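Local coordinates for uncharacterized protein (Parabacteroides merdae ATCC 43184, PDB 4OPW) that is of unknown function but is probably an adhesin, with a parallel beta-solenoid head domain of the auto-transporter adhesin type, at residues Val120-Lys125 / Met141-Leu146. Residues are numbered along the deposited sequence; the frame is centred on the assembly and turned at random.
Sequences VQLKQK and MVVNEL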
loop_
_atom_site.group_PDB
_atom_site.type_symbol
_atom_site.label_atom_id
_atom_site.label_comp_id
_atom_site.label_asym_id
_atom_site.label_seq_id
_atom_site.Cartn_x
_atom_site.Cartn_y
_atom_site.Cartn_z
ATOM N N VAL A 120 1.538 3.295 3.643
ATOM C CA VAL A 120 1.040 3.670 2.311
ATOM C C VAL A 120 -0.255 4.443 2.505
ATOM O O VAL A 120 -1.164 3.944 3.161
ATOM C CB VAL A 120 0.832 2.440 1.372
ATOM C CG1 VAL A 120 0.125 2.846 0.061
ATOM C CG2 VAL A 120 2.156 1.719 1.095
ATOM N N GLN A 121 -0.315 5.679 2.003
ATOM C CA GLN A 121 -1.513 6.508 2.105
ATOM C C GLN A 121 -1.961 6.946 0.720
ATOM O O GLN A 121 -1.242 7.696 0.048
ATOM C CB GLN A 121 -1.305 7.738 3.010
ATOM C CG GLN A 121 -0.881 7.417 4.451
ATOM C CD GLN A 121 -0.392 8.668 5.131
ATOM O OE1 GLN A 121 0.797 8.983 5.132
ATOM N NE2 GLN A 121 -1.299 9.424 5.679
ATOM N N LEU A 122 -3.137 6.465 0.276
ATOM C CA LEU A 122 -3.722 6.876 -1.005
ATOM C C LEU A 122 -4.777 7.884 -0.626
ATOM O O LEU A 122 -5.840 7.505 -0.154
ATOM C CB LEU A 122 -4.250 5.686 -1.823
ATOM C CG LEU A 122 -3.278 4.478 -1.977
ATOM C CD1 LEU A 122 -3.922 3.365 -2.785
ATOM C CD2 LEU A 122 -1.897 4.892 -2.567
ATOM N N LYS A 123 -4.412 9.174 -0.663
ATOM C CA LYS A 123 -5.243 10.239 -0.083
ATOM C C LYS A 123 -6.433 10.705 -0.935
ATOM O O LYS A 123 -7.327 11.373 -0.391
ATOM C CB LYS A 123 -4.368 11.447 0.288
ATOM C CG LYS A 123 -3.373 11.121 1.415
ATOM C CD LYS A 123 -2.773 12.378 2.014
ATOM C CE LYS A 123 -1.919 12.087 3.218
ATOM N NZ LYS A 123 -1.263 13.320 3.739
ATOM N N GLN A 124 -6.443 10.407 -2.247
ATOM C CA GLN A 124 -7.545 10.833 -3.124
ATOM C C GLN A 124 -8.130 9.636 -3.869
ATOM O O GLN A 124 -7.552 8.542 -3.837
ATOM C CB GLN A 124 -7.101 11.952 -4.066
ATOM C CG GLN A 124 -6.947 13.295 -3.335
ATOM C CD GLN A 124 -6.357 14.388 -4.192
ATOM O OE1 GLN A 124 -5.287 14.920 -3.907
ATOM N NE2 GLN A 124 -7.046 14.774 -5.240
ATOM N N LYS A 125 -9.310 9.809 -4.478
ATOM C CA LYS A 125 -10.053 8.701 -5.070
ATOM C C LYS A 125 -9.211 7.825 -6.018
ATOM O O LYS A 125 -8.557 8.313 -6.938
ATOM C CB LYS A 125 -11.332 9.185 -5.776
ATOM C CG LYS A 125 -12.260 8.053 -6.220
ATOM C CD LYS A 125 -13.526 8.593 -6.878
ATOM C CE LYS A 125 -14.554 7.510 -7.094
ATOM N NZ LYS A 125 -15.833 8.065 -7.607
HETATM N N MSE A 141 -1.669 0.394 5.637
HETATM C CA MSE A 141 -2.152 1.070 4.455
HETATM C C MSE A 141 -3.460 1.789 4.744
HETATM O O MSE A 141 -4.311 1.261 5.462
HETATM C CB MSE A 141 -2.334 0.085 3.308
HETATM C CG MSE A 141 -2.435 0.767 1.977
HETATM SE SE MSE A 141 -2.626 -0.681 0.702
HETATM C CE MSE A 141 -1.194 -1.539 0.812
ATOM N N VAL A 142 -3.590 3.022 4.237
ATOM C CA VAL A 142 -4.808 3.815 4.399
ATOM C C VAL A 142 -5.260 4.274 3.010
ATOM O O VAL A 142 -4.518 4.998 2.332
ATOM C CB VAL A 142 -4.667 5.017 5.379
ATOM C CG1 VAL A 142 -6.003 5.751 5.537
ATOM C CG2 VAL A 142 -4.117 4.572 6.742
ATOM N N VAL A 143 -6.477 3.886 2.613
ATOM C CA VAL A 143 -7.069 4.264 1.330
ATOM C C VAL A 143 -8.319 5.075 1.642
ATOM O O VAL A 143 -9.283 4.538 2.196
ATOM C CB VAL A 143 -7.359 3.035 0.409
ATOM C CG1 VAL A 143 -7.963 3.484 -0.919
ATOM C CG2 VAL A 143 -6.079 2.199 0.165
ATOM N N ASN A 144 -8.295 6.375 1.331
ATOM C CA ASN A 144 -9.405 7.263 1.669
ATOM C C ASN A 144 -10.695 6.949 0.901
ATOM O O ASN A 144 -11.782 7.043 1.481
ATOM C CB ASN A 144 -9.019 8.730 1.451
ATOM C CG ASN A 144 -8.109 9.293 2.528
ATOM O OD1 ASN A 144 -7.773 8.635 3.526
ATOM N ND2 ASN A 144 -7.709 10.537 2.362
ATOM N N GLU A 145 -10.590 6.607 -0.384
ATOM C CA GLU A 145 -11.782 6.358 -1.202
ATOM C C GLU A 145 -11.399 5.531 -2.416
ATOM O O GLU A 145 -10.436 5.881 -3.106
ATOM C CB GLU A 145 -12.415 7.694 -1.646
ATOM C CG GLU A 145 -13.789 7.528 -2.278
ATOM C CD GLU A 145 -14.397 8.764 -2.910
ATOM O OE1 GLU A 145 -13.748 9.834 -2.909
ATOM O OE2 GLU A 145 -15.537 8.654 -3.414
ATOM N N LEU A 146 -12.154 4.454 -2.679
ATOM C CA LEU A 146 -11.909 3.580 -3.824
ATOM C C LEU A 146 -13.197 3.226 -4.595
ATOM O O LEU A 146 -14.293 3.146 -4.025
ATOM C CB LEU A 146 -11.186 2.297 -3.392
ATOM C CG LEU A 146 -11.907 1.315 -2.430
ATOM C CD1 LEU A 146 -12.632 0.200 -3.213
ATOM C CD2 LEU A 146 -10.901 0.666 -1.475
HETATM O O HOH W 1 -8.035 6.858 -1.684
#
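The carboxamide of Asn144 meets the carbonyl of Lys123 obliquely: ND2 donates to Lys123 O over 2.9 Å, yet the acceptor stands 29° out of the amide plane and the bond is bent (N-H...O 138°). CG of Asn144 lies beside its own backbone N (chi1 -76°), which carries the amide across to Lys123, while OD1 takes a weak hydrogen bond from Lys164. The aliphatic chain of Lys125 slants across the carboxylate of Glu145, CB 3.8 Å from Glu145 OE1; both chains are extended, and Lys125 NZ ends 4.2 Å from Glu145 OE2, too long for a salt bridge, though the opposite charges probably still attract. Next to these residues, 120-122 and 141-143 are parallel strands of successive coils in a parallel beta-helix, probably right-handed as in the pectate lyase-like clan, their axes 4.7 Å apart. Val142 N bonds to Val120 O, Leu122 N to Val142 O, and Asn144 N to Leu122 O in a nearly straight bond. Toward the interior, Val120 CB packs on CG of selenomethionine Met141 (3.7 Å) and Leu122 CD1 on Val143 CG2 (3.8 Å), the members of each pair side by side and pointing the same way; Ile112 and Ala114 of strand 109-114 cover Met141 from across the coil. Beyond Leu122 and Val143, a water accepts from Glu145 N and lies 2.8 Å from both Leu122 O and Gln124 O, bridging the two segments.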